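Local coordinates for ribonuclease P protein component 3 (Thermococcus kodakarensis KOD1, PDB 3WYZ) that probably forms part of ribonuclease P, the RNA-protein complex that cleaves the 5' ends of precursor tRNAs, and has a TIM barrel-like fold, at residues S105-L110 with R133-G138; K64-L69 with L88-G93; D11-M16 with A207-Y212. All blocks are in the same frame, centred on the assembly; numbering follows the deposited sequence.

Contact 1: S105-L110 with R133-G138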
ATOM      1  N   SER A 105       4.408  -6.165 -13.649  1.00 54.95           N
ATOM      2  CA  SER A 105       3.569  -5.241 -14.410  1.00 56.26           C
ATOM      3  C   SER A 105       3.815  -3.749 -14.136  1.00 53.91           C
ATOM      4  O   SER A 105       3.196  -2.903 -14.774  1.00 52.82           O
ATOM      5  CB  SER A 105       2.101  -5.568 -14.161  1.00 58.02           C
ATOM      6  OG  SER A 105       1.845  -6.913 -14.514  1.00 61.11           O
ATOM      7  N   GLY A 106       4.710  -3.422 -13.205  1.00 52.35           N
ATOM      8  CA  GLY A 106       5.045  -2.023 -12.925  1.00 50.91           C
ATOM      9  C   GLY A 106       3.904  -1.280 -12.253  1.00 50.19           C
ATOM     10  O   GLY A 106       3.598  -0.137 -12.588  1.00 52.62           O
ATOM     11  N   VAL A 107       3.273  -1.942 -11.296  1.00 49.01           N
ATOM     12  CA  VAL A 107       2.163  -1.366 -10.555  1.00 49.64           C
ATOM     13  C   VAL A 107       2.709  -0.337  -9.553  1.00 47.49           C
ATOM     14  O   VAL A 107       3.890  -0.381  -9.190  1.00 44.91           O
ATOM     15  CB  VAL A 107       1.354  -2.492  -9.855  1.00 50.09           C
ATOM     16  CG1 VAL A 107       1.867  -2.788  -8.450  1.00 49.38           C
ATOM     17  CG2 VAL A 107      -0.111  -2.154  -9.826  1.00 52.05           C
ATOM     18  N   ASP A 108       1.861   0.595  -9.119  1.00 47.23           N
ATOM     19  CA  ASP A 108       2.295   1.661  -8.202  1.00 45.27           C
ATOM     20  C   ASP A 108       2.781   1.095  -6.870  1.00 44.53           C
ATOM     21  O   ASP A 108       3.811   1.517  -6.351  1.00 42.52           O
ATOM     22  CB  ASP A 108       1.169   2.674  -7.958  1.00 46.06           C
ATOM     23  CG  ASP A 108       0.843   3.500  -9.198  1.00 47.03           C
ATOM     24  OD1 ASP A 108       1.731   4.253  -9.657  1.00 45.25           O
ATOM     25  OD2 ASP A 108      -0.294   3.391  -9.718  1.00 47.03           O
ATOM     26  N   ALA A 109       2.039   0.144  -6.310  1.00 42.59           N
ATOM     27  CA  ALA A 109       2.428  -0.446  -5.032  1.00 41.56           C
ATOM     28  C   ALA A 109       1.883  -1.846  -4.828  1.00 40.39           C
ATOM     29  O   ALA A 109       0.777  -2.161  -5.263  1.00 38.98           O
ATOM     30  CB  ALA A 109       1.983   0.445  -3.884  1.00 41.55           C
ATOM     31  N   LEU A 110       2.682  -2.668  -4.154  1.00 39.21           N
ATOM     32  CA  LEU A 110       2.254  -3.962  -3.655  1.00 41.58           C
ATOM     33  C   LEU A 110       2.036  -3.818  -2.156  1.00 42.71           C
ATOM     34  O   LEU A 110       2.975  -3.523  -1.419  1.00 42.29           O
ATOM     35  CB  LEU A 110       3.324  -5.020  -3.928  1.00 42.91           C
ATOM     36  CG  LEU A 110       3.027  -6.453  -3.480  1.00 43.24           C
ATOM     37  CD1 LEU A 110       1.814  -6.996  -4.217  1.00 44.70           C
ATOM     38  CD2 LEU A 110       4.241  -7.349  -3.698  1.00 42.41           C
ATOM     39  N   ARG A 133      11.738  -2.147 -11.398  1.00 50.47           N
ATOM     40  CA  ARG A 133      10.434  -1.736 -11.937  1.00 52.05           C
ATOM     41  C   ARG A 133       9.857  -0.515 -11.208  1.00 50.04           C
ATOM     42  O   ARG A 133       8.804  -0.011 -11.592  1.00 49.97           O
ATOM     43  CB  ARG A 133       9.423  -2.882 -11.849  1.00 55.27           C
ATOM     44  CG  ARG A 133       9.804  -4.156 -12.585  1.00 60.45           C
ATOM     45  CD  ARG A 133       9.714  -4.043 -14.094  1.00 64.29           C
ATOM     46  NE  ARG A 133       9.514  -5.358 -14.712  1.00 71.84           N
ATOM     47  CZ  ARG A 133      10.426  -6.335 -14.786  1.00 73.20           C
ATOM     48  NH1 ARG A 133      11.645  -6.186 -14.277  1.00 73.48           N
ATOM     49  NH2 ARG A 133      10.111  -7.486 -15.376  1.00 72.08           N
ATOM     50  N   GLY A 134      10.525  -0.056 -10.151  1.00 48.31           N
ATOM     51  CA  GLY A 134      10.055   1.091  -9.370  1.00 44.96           C
ATOM     52  C   GLY A 134       8.762   0.869  -8.599  1.00 43.11           C
ATOM     53  O   GLY A 134       8.038   1.822  -8.323  1.00 42.95           O
ATOM     54  N   VAL A 135       8.475  -0.383  -8.238  1.00 43.00           N
ATOM     55  CA  VAL A 135       7.233  -0.735  -7.545  1.00 41.27           C
ATOM     56  C   VAL A 135       7.407  -0.594  -6.032  1.00 42.36           C
ATOM     57  O   VAL A 135       8.289  -1.221  -5.451  1.00 45.27           O
ATOM     58  CB  VAL A 135       6.803  -2.177  -7.876  1.00 41.77           C
ATOM     59  CG1 VAL A 135       5.522  -2.545  -7.132  1.00 42.90           C
ATOM     60  CG2 VAL A 135       6.609  -2.339  -9.380  1.00 42.85           C
ATOM     61  N   ALA A 136       6.562   0.224  -5.404  1.00 40.63           N
ATOM     62  CA  ALA A 136       6.651   0.480  -3.968  1.00 41.23           C
ATOM     63  C   ALA A 136       6.066  -0.664  -3.150  1.00 42.21           C
ATOM     64  O   ALA A 136       5.165  -1.373  -3.598  1.00 41.50           O
ATOM     65  CB  ALA A 136       5.941   1.778  -3.614  1.00 40.80           C
ATOM     66  N   ILE A 137       6.586  -0.836  -1.940  1.00 43.95           N
ATOM     67  CA  ILE A 137       6.018  -1.791  -0.988  1.00 43.04           C
ATOM     68  C   ILE A 137       5.228  -1.049   0.073  1.00 41.03           C
ATOM     69  O   ILE A 137       5.768  -0.168   0.733  1.00 40.27           O
ATOM     70  CB  ILE A 137       7.106  -2.644  -0.312  1.00 41.79           C
ATOM     71  CG1 ILE A 137       7.897  -3.425  -1.364  1.00 43.52           C
ATOM     72  CG2 ILE A 137       6.492  -3.613   0.698  1.00 41.80           C
ATOM     73  CD1 ILE A 137       7.091  -4.463  -2.129  1.00 43.17           C
ATOM     74  N   GLY A 138       3.960  -1.432   0.233  1.00 41.34           N
ATOM     75  CA  GLY A 138       3.087  -0.873   1.255  1.00 42.35           C
ATOM     76  C   GLY A 138       3.084  -1.672   2.547  1.00 42.87           C
ATOM     77  O   GLY A 138       2.631  -2.813   2.579  1.00 44.77           O
TER
HETATM   78  O   HOH W   1       5.764   3.226  -7.170  1.00 45.35           O
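Peptide units are the flat groups that meet here, and the carbonyl of Asp108 takes Ala136 N from above its plane, 36° out of it, with Ala136 N 3.2 Å from Asp108 O. The same oxygen receives a second proton from a water, whose other proton goes to Gly134 O, so the water bridges the two segments just before the strands begin. Beyond it the ladder is regular: Leu110 N donates to Ala136 O at 2.9 Å, and Gly138 N to Leu110 O at 2.8 Å.

Val135 fits against the turn leading into residues 109-110. With CG1 anti to its own N (chi1 179°) and CG2 beside that N, both methyls reach the Val107 carbonyl, CG1 and CG2 each lying 3.4 Å from Val107 O. CG1 also meets Val107 CG1 at 3.9 Å, the two side chains crossing at a slant, while CG2 approaches Gly106 CA. Shortening this valine to an alanine would probably open a gap beside the Val107 carbonyl and deprive Val107 CG1 of one of its apolar neighbours.

Ala109 and Ala136 lie side by side on one face of the sheet, CB to CB 4.2 Å, where Phe174 touches both. Leu110 and Ile137 share the other face, and there Leu110 rests on Ala102 of helix 96-104. Asp108 points away from residues 133-138 and binds Leu89 N through OD2. Gly106 and Gly134, both with positive phi, end the preceding helices in Schellman motifs. This sequence of helix end, turn and strand recurs, from helix 96-104 into strand 109-111 and again from helix 124-133 into strand 136-140; the second helix and the two strands make up a beta-alpha-beta unit of the TIM barrel-like fold.

Contact 2: K64-L69 with L88-G93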
ATOM      1  N   LYS A  64      -7.742  12.497  -4.456  1.00 53.25           N
ATOM      2  CA  LYS A  64      -6.776  11.451  -4.792  1.00 51.85           C
ATOM      3  C   LYS A  64      -7.398  10.081  -4.545  1.00 48.00           C
ATOM      4  O   LYS A  64      -7.934   9.820  -3.466  1.00 47.91           O
ATOM      5  CB  LYS A  64      -5.506  11.603  -3.957  1.00 53.59           C
ATOM      6  CG  LYS A  64      -4.752  12.903  -4.198  1.00 57.78           C
ATOM      7  CD  LYS A  64      -4.057  12.878  -5.546  1.00 61.35           C
ATOM      8  CE  LYS A  64      -3.216  14.121  -5.805  1.00 63.50           C
ATOM      9  NZ  LYS A  64      -2.693  14.225  -7.202  1.00 65.29           N
ATOM     10  N   VAL A  65      -7.321   9.210  -5.542  1.00 43.69           N
ATOM     11  CA  VAL A  65      -7.956   7.902  -5.471  1.00 44.41           C
ATOM     12  C   VAL A  65      -6.977   6.800  -5.868  1.00 43.76           C
ATOM     13  O   VAL A  65      -6.255   6.923  -6.863  1.00 43.41           O
ATOM     14  CB  VAL A  65      -9.221   7.834  -6.370  1.00 45.21           C
ATOM     15  CG1 VAL A  65      -9.828   6.438  -6.355  1.00 46.51           C
ATOM     16  CG2 VAL A  65     -10.259   8.847  -5.904  1.00 44.67           C
ATOM     17  N   ALA A  66      -6.957   5.728  -5.076  1.00 44.53           N
ATOM     18  CA  ALA A  66      -6.210   4.518  -5.420  1.00 44.79           C
ATOM     19  C   ALA A  66      -7.170   3.362  -5.658  1.00 46.09           C
ATOM     20  O   ALA A  66      -8.272   3.331  -5.113  1.00 48.70           O
ATOM     21  CB  ALA A  66      -5.235   4.170  -4.321  1.00 43.68           C
ATOM     22  N   LEU A  67      -6.744   2.416  -6.482  1.00 48.42           N
ATOM     23  CA  LEU A  67      -7.535   1.238  -6.783  1.00 51.35           C
ATOM     24  C   LEU A  67      -6.803  -0.004  -6.281  1.00 51.96           C
ATOM     25  O   LEU A  67      -5.720  -0.334  -6.776  1.00 58.56           O
ATOM     26  CB  LEU A  67      -7.763   1.154  -8.288  1.00 54.08           C
ATOM     27  CG  LEU A  67      -8.796   0.144  -8.781  1.00 57.75           C
ATOM     28  CD1 LEU A  67     -10.196   0.529  -8.319  1.00 58.37           C
ATOM     29  CD2 LEU A  67      -8.727   0.058 -10.299  1.00 59.06           C
ATOM     30  N   LEU A  68      -7.387  -0.686  -5.300  1.00 49.53           N
ATOM     31  CA  LEU A  68      -6.776  -1.885  -4.728  1.00 49.77           C
ATOM     32  C   LEU A  68      -7.382  -3.147  -5.333  1.00 49.46           C
ATOM     33  O   LEU A  68      -8.542  -3.475  -5.073  1.00 47.68           O
ATOM     34  CB  LEU A  68      -6.932  -1.900  -3.205  1.00 48.35           C
ATOM     35  CG  LEU A  68      -6.436  -3.165  -2.492  1.00 50.16           C
ATOM     36  CD1 LEU A  68      -4.925  -3.291  -2.592  1.00 51.13           C
ATOM     37  CD2 LEU A  68      -6.885  -3.166  -1.041  1.00 50.27           C
ATOM     38  N   LEU A  69      -6.581  -3.854  -6.125  1.00 50.32           N
ATOM     39  CA  LEU A  69      -7.014  -5.091  -6.759  1.00 53.39           C
ATOM     40  C   LEU A  69      -6.727  -6.282  -5.856  1.00 55.25           C
ATOM     41  O   LEU A  69      -5.576  -6.526  -5.487  1.00 50.57           O
ATOM     42  CB  LEU A  69      -6.300  -5.293  -8.099  1.00 53.81           C
ATOM     43  CG  LEU A  69      -6.410  -4.182  -9.140  1.00 55.35           C
ATOM     44  CD1 LEU A  69      -5.717  -4.622 -10.425  1.00 56.85           C
ATOM     45  CD2 LEU A  69      -7.861  -3.794  -9.406  1.00 57.44           C
ATOM     46  N   LEU A  88      -4.230   5.536  -8.733  1.00 49.97           N
ATOM     47  CA  LEU A  88      -3.099   4.699  -8.369  1.00 47.55           C
ATOM     48  C   LEU A  88      -3.570   3.260  -8.393  1.00 47.25           C
ATOM     49  O   LEU A  88      -4.674   2.954  -7.945  1.00 45.69           O
ATOM     50  CB  LEU A  88      -2.576   5.025  -6.972  1.00 47.44           C
ATOM     51  CG  LEU A  88      -2.071   6.442  -6.744  1.00 47.79           C
ATOM     52  CD1 LEU A  88      -1.644   6.618  -5.302  1.00 48.17           C
ATOM     53  CD2 LEU A  88      -0.941   6.819  -7.691  1.00 47.90           C
ATOM     54  N   LEU A  89      -2.729   2.374  -8.914  1.00 47.71           N
ATOM     55  CA  LEU A  89      -3.047   0.961  -8.949  1.00 47.62           C
ATOM     56  C   LEU A  89      -2.289   0.247  -7.836  1.00 46.38           C
ATOM     57  O   LEU A  89      -1.072   0.090  -7.908  1.00 45.62           O
ATOM     58  CB  LEU A  89      -2.705   0.370 -10.320  1.00 48.52           C
ATOM     59  CG  LEU A  89      -3.220  -1.047 -10.611  1.00 49.69           C
ATOM     60  CD1 LEU A  89      -4.733  -1.106 -10.519  1.00 48.63           C
ATOM     61  CD2 LEU A  89      -2.757  -1.515 -11.988  1.00 50.24           C
ATOM     62  N   TYR A  90      -3.015  -0.153  -6.798  1.00 43.66           N
ATOM     63  CA  TYR A  90      -2.469  -1.012  -5.754  1.00 44.78           C
ATOM     64  C   TYR A  90      -2.869  -2.456  -6.016  1.00 44.92           C
ATOM     65  O   TYR A  90      -3.873  -2.720  -6.676  1.00 45.12           O
ATOM     66  CB  TYR A  90      -2.990  -0.618  -4.372  1.00 43.57           C
ATOM     67  CG  TYR A  90      -2.637   0.769  -3.885  1.00 42.75           C
ATOM     68  CD1 TYR A  90      -1.546   1.476  -4.397  1.00 43.00           C
ATOM     69  CD2 TYR A  90      -3.371   1.353  -2.864  1.00 40.30           C
ATOM     70  CE1 TYR A  90      -1.229   2.738  -3.928  1.00 41.71           C
ATOM     71  CE2 TYR A  90      -3.056   2.604  -2.385  1.00 40.87           C
ATOM     72  CZ  TYR A  90      -1.989   3.296  -2.921  1.00 42.17           C
ATOM     73  OH  TYR A  90      -1.691   4.544  -2.434  1.00 41.61           O
ATOM     74  N   VAL A  91      -2.074  -3.385  -5.491  1.00 46.33           N
ATOM     75  CA  VAL A  91      -2.401  -4.805  -5.523  1.00 45.24           C
ATOM     76  C   VAL A  91      -2.225  -5.382  -4.125  1.00 45.45           C
ATOM     77  O   VAL A  91      -1.215  -5.144  -3.472  1.00 45.04           O
ATOM     78  CB  VAL A  91      -1.521  -5.578  -6.526  1.00 45.83           C
ATOM     79  CG1 VAL A  91      -1.806  -7.079  -6.460  1.00 45.38           C
ATOM     80  CG2 VAL A  91      -1.743  -5.063  -7.935  1.00 45.23           C
ATOM     81  N   GLN A  92      -3.227  -6.133  -3.678  1.00 47.88           N
ATOM     82  CA  GLN A  92      -3.179  -6.833  -2.406  1.00 50.29           C
ATOM     83  C   GLN A  92      -2.206  -8.004  -2.508  1.00 50.58           C
ATOM     84  O   GLN A  92      -2.366  -8.873  -3.368  1.00 50.71           O
ATOM     85  CB  GLN A  92      -4.575  -7.349  -2.051  1.00 52.89           C
ATOM     86  CG  GLN A  92      -4.694  -8.097  -0.730  1.00 55.93           C
ATOM     87  CD  GLN A  92      -5.021  -7.180   0.430  1.00 59.39           C
ATOM     88  OE1 GLN A  92      -4.161  -6.439   0.903  1.00 66.28           O
ATOM     89  NE2 GLN A  92      -6.267  -7.222   0.894  1.00 59.71           N
ATOM     90  N   GLY A  93      -1.205  -8.015  -1.627  1.00 49.46           N
ATOM     91  CA  GLY A  93      -0.245  -9.104  -1.554  1.00 48.02           C
ATOM     92  C   GLY A  93      -0.803 -10.309  -0.821  1.00 48.58           C
ATOM     93  O   GLY A  93      -1.873 -10.234  -0.228  1.00 48.05           O
TER
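Leu67 N donates to Leu88 O at 2.6 Å, nearly in line with the carbonyl bond, and Ala66 CA-H adds a weaker contact to the same oxygen. This bond is preceded by Leu88 N to Val65 O and followed by Tyr90 N to Leu67 O, Leu69 N to Tyr90 O and Gln92 N to Leu69 O, the donors alternating between the strands.

Over one face of the Tyr90 ring sits Ala66 CB, 3.7 Å from the ring centroid and 29° off the normal. This CH-pi contact is displaced toward the rim, and its closest approach is Ala66 CB to Tyr90 CE2 at 3.3 Å. The phenol end is held by Met16, whose O is hydrogen-bonded to Tyr90 OH.

Strands 65-70 and 88-92 are the parallel pair of a beta-alpha-beta crossover, and helix 74-83, which connects them, covers the face that carries Leu69 and Leu89. On that face Leu69 CD1 and Leu89 CD1 touch at 3.7 Å, and Val80 of the helix meets both leucines. Leu68, with CG anti to N (chi1 175°), extends CD1 along the neighbouring strand, 3.7 Å from Tyr90 CB and 3.5 Å from the backbone N of Gln92.

Contact 3: D11-M16 with A207-Y212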
ATOM      1  N   ASP A  11       8.147  18.172   8.463  1.00 72.48           N
ATOM      2  CA  ASP A  11       6.971  17.554   9.065  1.00 71.73           C
ATOM      3  C   ASP A  11       5.809  17.462   8.089  1.00 65.21           C
ATOM      4  O   ASP A  11       4.715  17.929   8.375  1.00 66.86           O
ATOM      5  CB  ASP A  11       6.557  18.321  10.324  1.00 73.50           C
ATOM      6  CG  ASP A  11       7.540  18.145  11.461  1.00 75.86           C
ATOM      7  OD1 ASP A  11       8.444  17.287  11.342  1.00 76.46           O
ATOM      8  OD2 ASP A  11       7.408  18.862  12.477  1.00 77.74           O
ATOM      9  N   TYR A  12       6.051  16.841   6.941  1.00 58.29           N
ATOM     10  CA  TYR A  12       5.019  16.656   5.931  1.00 54.27           C
ATOM     11  C   TYR A  12       4.666  15.169   5.857  1.00 52.95           C
ATOM     12  O   TYR A  12       5.554  14.333   5.709  1.00 55.32           O
ATOM     13  CB  TYR A  12       5.515  17.167   4.579  1.00 53.92           C
ATOM     14  CG  TYR A  12       4.431  17.252   3.532  1.00 54.26           C
ATOM     15  CD1 TYR A  12       4.137  16.156   2.713  1.00 55.11           C
ATOM     16  CD2 TYR A  12       3.689  18.419   3.360  1.00 52.05           C
ATOM     17  CE1 TYR A  12       3.135  16.224   1.755  1.00 52.92           C
ATOM     18  CE2 TYR A  12       2.685  18.493   2.406  1.00 52.46           C
ATOM     19  CZ  TYR A  12       2.414  17.393   1.609  1.00 52.82           C
ATOM     20  OH  TYR A  12       1.420  17.460   0.666  1.00 51.52           O
ATOM     21  N   PHE A  13       3.380  14.840   5.954  1.00 49.27           N
ATOM     22  CA  PHE A  13       2.946  13.441   6.053  1.00 48.02           C
ATOM     23  C   PHE A  13       1.812  13.107   5.088  1.00 44.21           C
ATOM     24  O   PHE A  13       0.881  13.886   4.936  1.00 42.68           O
ATOM     25  CB  PHE A  13       2.509  13.135   7.489  1.00 48.83           C
ATOM     26  CG  PHE A  13       3.565  13.435   8.517  1.00 51.73           C
ATOM     27  CD1 PHE A  13       4.740  12.689   8.565  1.00 53.57           C
ATOM     28  CD2 PHE A  13       3.396  14.468   9.431  1.00 52.13           C
ATOM     29  CE1 PHE A  13       5.719  12.963   9.504  1.00 53.57           C
ATOM     30  CE2 PHE A  13       4.369  14.745  10.376  1.00 52.87           C
ATOM     31  CZ  PHE A  13       5.533  13.994  10.410  1.00 53.92           C
ATOM     32  N   VAL A  14       1.895  11.936   4.455  1.00 41.81           N
ATOM     33  CA  VAL A  14       0.898  11.487   3.474  1.00 41.09           C
ATOM     34  C   VAL A  14       0.350  10.109   3.857  1.00 39.01           C
ATOM     35  O   VAL A  14       1.111   9.197   4.151  1.00 38.46           O
ATOM     36  CB  VAL A  14       1.498  11.402   2.064  1.00 42.81           C
ATOM     37  CG1 VAL A  14       0.483  10.835   1.072  1.00 43.57           C
ATOM     38  CG2 VAL A  14       1.994  12.773   1.614  1.00 44.77           C
ATOM     39  N   GLU A  15      -0.972   9.969   3.859  1.00 38.51           N
ATOM     40  CA  GLU A  15      -1.613   8.676   4.110  1.00 39.70           C
ATOM     41  C   GLU A  15      -2.029   8.081   2.769  1.00 37.32           C
ATOM     42  O   GLU A  15      -2.917   8.603   2.110  1.00 35.95           O
ATOM     43  CB  GLU A  15      -2.810   8.854   5.047  1.00 42.73           C
ATOM     44  CG  GLU A  15      -3.682   7.624   5.269  1.00 45.36           C
ATOM     45  CD  GLU A  15      -2.903   6.348   5.544  1.00 44.66           C
ATOM     46  OE1 GLU A  15      -2.493   5.693   4.572  1.00 39.86           O
ATOM     47  OE2 GLU A  15      -2.732   5.982   6.729  1.00 48.55           O
ATOM     48  N   MET A  16      -1.366   6.993   2.382  1.00 37.41           N
ATOM     49  CA  MET A  16      -1.492   6.412   1.047  1.00 37.42           C
ATOM     50  C   MET A  16      -2.674   5.472   0.861  1.00 38.16           C
ATOM     51  O   MET A  16      -3.033   5.169  -0.269  1.00 36.70           O
ATOM     52  CB  MET A  16      -0.219   5.646   0.683  1.00 39.04           C
ATOM     53  CG  MET A  16       1.002   6.516   0.464  1.00 40.35           C
ATOM     54  SD  MET A  16       0.795   7.637  -0.921  1.00 43.13           S
ATOM     55  CE  MET A  16       1.040   6.530  -2.313  1.00 43.24           C
ATOM     56  N   ALA A 207      10.702   9.259   5.957  1.00 44.13           N
ATOM     57  CA  ALA A 207      10.677   9.235   4.489  1.00 41.93           C
ATOM     58  C   ALA A 207       9.556   8.363   3.935  1.00 43.10           C
ATOM     59  O   ALA A 207       9.025   8.651   2.860  1.00 46.17           O
ATOM     60  CB  ALA A 207      12.014   8.777   3.932  1.00 42.27           C
ATOM     61  N   SER A 208       9.186   7.314   4.670  1.00 42.06           N
ATOM     62  CA  SER A 208       8.076   6.442   4.283  1.00 41.69           C
ATOM     63  C   SER A 208       6.697   7.122   4.329  1.00 42.04           C
ATOM     64  O   SER A 208       5.746   6.638   3.708  1.00 45.87           O
ATOM     65  CB  SER A 208       8.066   5.186   5.156  1.00 41.84           C
ATOM     66  OG  SER A 208       9.259   4.441   4.970  1.00 40.31           O
ATOM     67  N   LEU A 209       6.575   8.218   5.072  1.00 42.89           N
ATOM     68  CA  LEU A 209       5.346   9.018   5.090  1.00 43.81           C
ATOM     69  C   LEU A 209       5.477  10.342   4.332  1.00 44.43           C
ATOM     70  O   LEU A 209       4.478  11.003   4.060  1.00 43.75           O
ATOM     71  CB  LEU A 209       4.930   9.310   6.529  1.00 44.84           C
ATOM     72  CG  LEU A 209       4.485   8.122   7.384  1.00 45.75           C
ATOM     73  CD1 LEU A 209       4.145   8.610   8.785  1.00 45.48           C
ATOM     74  CD2 LEU A 209       3.299   7.393   6.759  1.00 44.86           C
ATOM     75  N   ASN A 210       6.702  10.721   3.980  1.00 46.08           N
ATOM     76  CA  ASN A 210       6.965  12.032   3.392  1.00 47.47           C
ATOM     77  C   ASN A 210       7.480  11.886   1.963  1.00 47.38           C
ATOM     78  O   ASN A 210       6.728  12.078   0.996  1.00 46.50           O
ATOM     79  CB  ASN A 210       7.954  12.797   4.287  1.00 49.35           C
ATOM     80  CG  ASN A 210       8.200  14.226   3.831  1.00 52.17           C
ATOM     81  OD1 ASN A 210       7.956  14.590   2.679  1.00 52.48           O
ATOM     82  ND2 ASN A 210       8.693  15.050   4.748  1.00 53.84           N
ATOM     83  N   PHE A 211       8.744  11.500   1.829  1.00 45.95           N
ATOM     84  CA  PHE A 211       9.430  11.528   0.539  1.00 43.83           C
ATOM     85  C   PHE A 211       8.893  10.520  -0.474  1.00 41.37           C
ATOM     86  O   PHE A 211       8.681  10.864  -1.634  1.00 41.49           O
ATOM     87  CB  PHE A 211      10.930  11.316   0.749  1.00 44.83           C
ATOM     88  CG  PHE A 211      11.702  11.209  -0.524  1.00 46.66           C
ATOM     89  CD1 PHE A 211      11.959  12.339  -1.290  1.00 48.43           C
ATOM     90  CD2 PHE A 211      12.169   9.978  -0.966  1.00 46.94           C
ATOM     91  CE1 PHE A 211      12.671  12.245  -2.476  1.00 48.91           C
ATOM     92  CE2 PHE A 211      12.880   9.879  -2.148  1.00 48.18           C
ATOM     93  CZ  PHE A 211      13.129  11.013  -2.906  1.00 49.20           C
ATOM     94  N   TYR A 212       8.687   9.280  -0.048  1.00 38.72           N
ATOM     95  CA  TYR A 212       8.272   8.224  -0.973  1.00 39.80           C
ATOM     96  C   TYR A 212       6.834   8.348  -1.469  1.00 41.23           C
ATOM     97  O   TYR A 212       6.577   8.076  -2.638  1.00 44.64           O
ATOM     98  CB  TYR A 212       8.521   6.840  -0.373  1.00 40.83           C
ATOM     99  CG  TYR A 212       9.986   6.479  -0.339  1.00 41.48           C
ATOM    100  CD1 TYR A 212      10.674   6.176  -1.510  1.00 40.91           C
ATOM    101  CD2 TYR A 212      10.693   6.470   0.856  1.00 42.39           C
ATOM    102  CE1 TYR A 212      12.017   5.856  -1.486  1.00 43.27           C
ATOM    103  CE2 TYR A 212      12.040   6.162   0.887  1.00 43.86           C
ATOM    104  CZ  TYR A 212      12.697   5.853  -0.283  1.00 44.34           C
ATOM    105  OH  TYR A 212      14.037   5.539  -0.247  1.00 50.27           O
TER
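Val14 N, at the start of its strand, donates to Leu209 O at 2.8 Å, in the carbonyl plane but bent to 140° at the hydrogen, and Phe13 CA lies 3.5 Å from the same Leu209 O in a weaker CA-H...O contact. Two donors of unequal strength thus share the Leu209 carbonyl.

Leu209 CB comes to the edge of the Phe13 ring, near its plane, 3.9 Å from Phe13 CD1. Asn210 turns CG anti to its backbone N (chi1 -175°), which lays its side chain across Tyr12. Asn210 CB and CG each stand 3.2 Å from Tyr12 O, while ND2 lies 3.8 Å from Tyr12 CB. Ring and amide planes are 44° apart, so the two groups do not stack. Their polar ends have other mates: Asn210 OD1 bonds to Arg214 NH1, and Tyr12 OH to Glu33 OE2.

Strand 14-18, at one margin of the sheet, is hydrogen-bonded through Glu15 to strand 33-41. Leu191 and Met192 of helix 188-198 pack on Leu209, while Pro213 of helix 211-217 meets Val14, so the C-terminal helices cluster around the start of the first strand.

From the N terminus, residues 11-16 open contact 3, which stays open through nearly the whole chain. Contact 2 then closes a short loop around helix 74-83, and contact 1 a second one around helix 124-133. These two follow in series without crossing, and both fall within the span that residues 207-212 finally close. Strands 88-92 and 109-111 are neighbours, joined by a hydrogen bond from Val91 N to Ala109 O, so contacts 2 and 1 pair strands on either side of that junction in one parallel sheet. Contact 3 brings the C-terminal helices to strand 14-18 and touches contact 2 through Met16, whose CE also packs on Leu88 CD1; it does not touch contact 1.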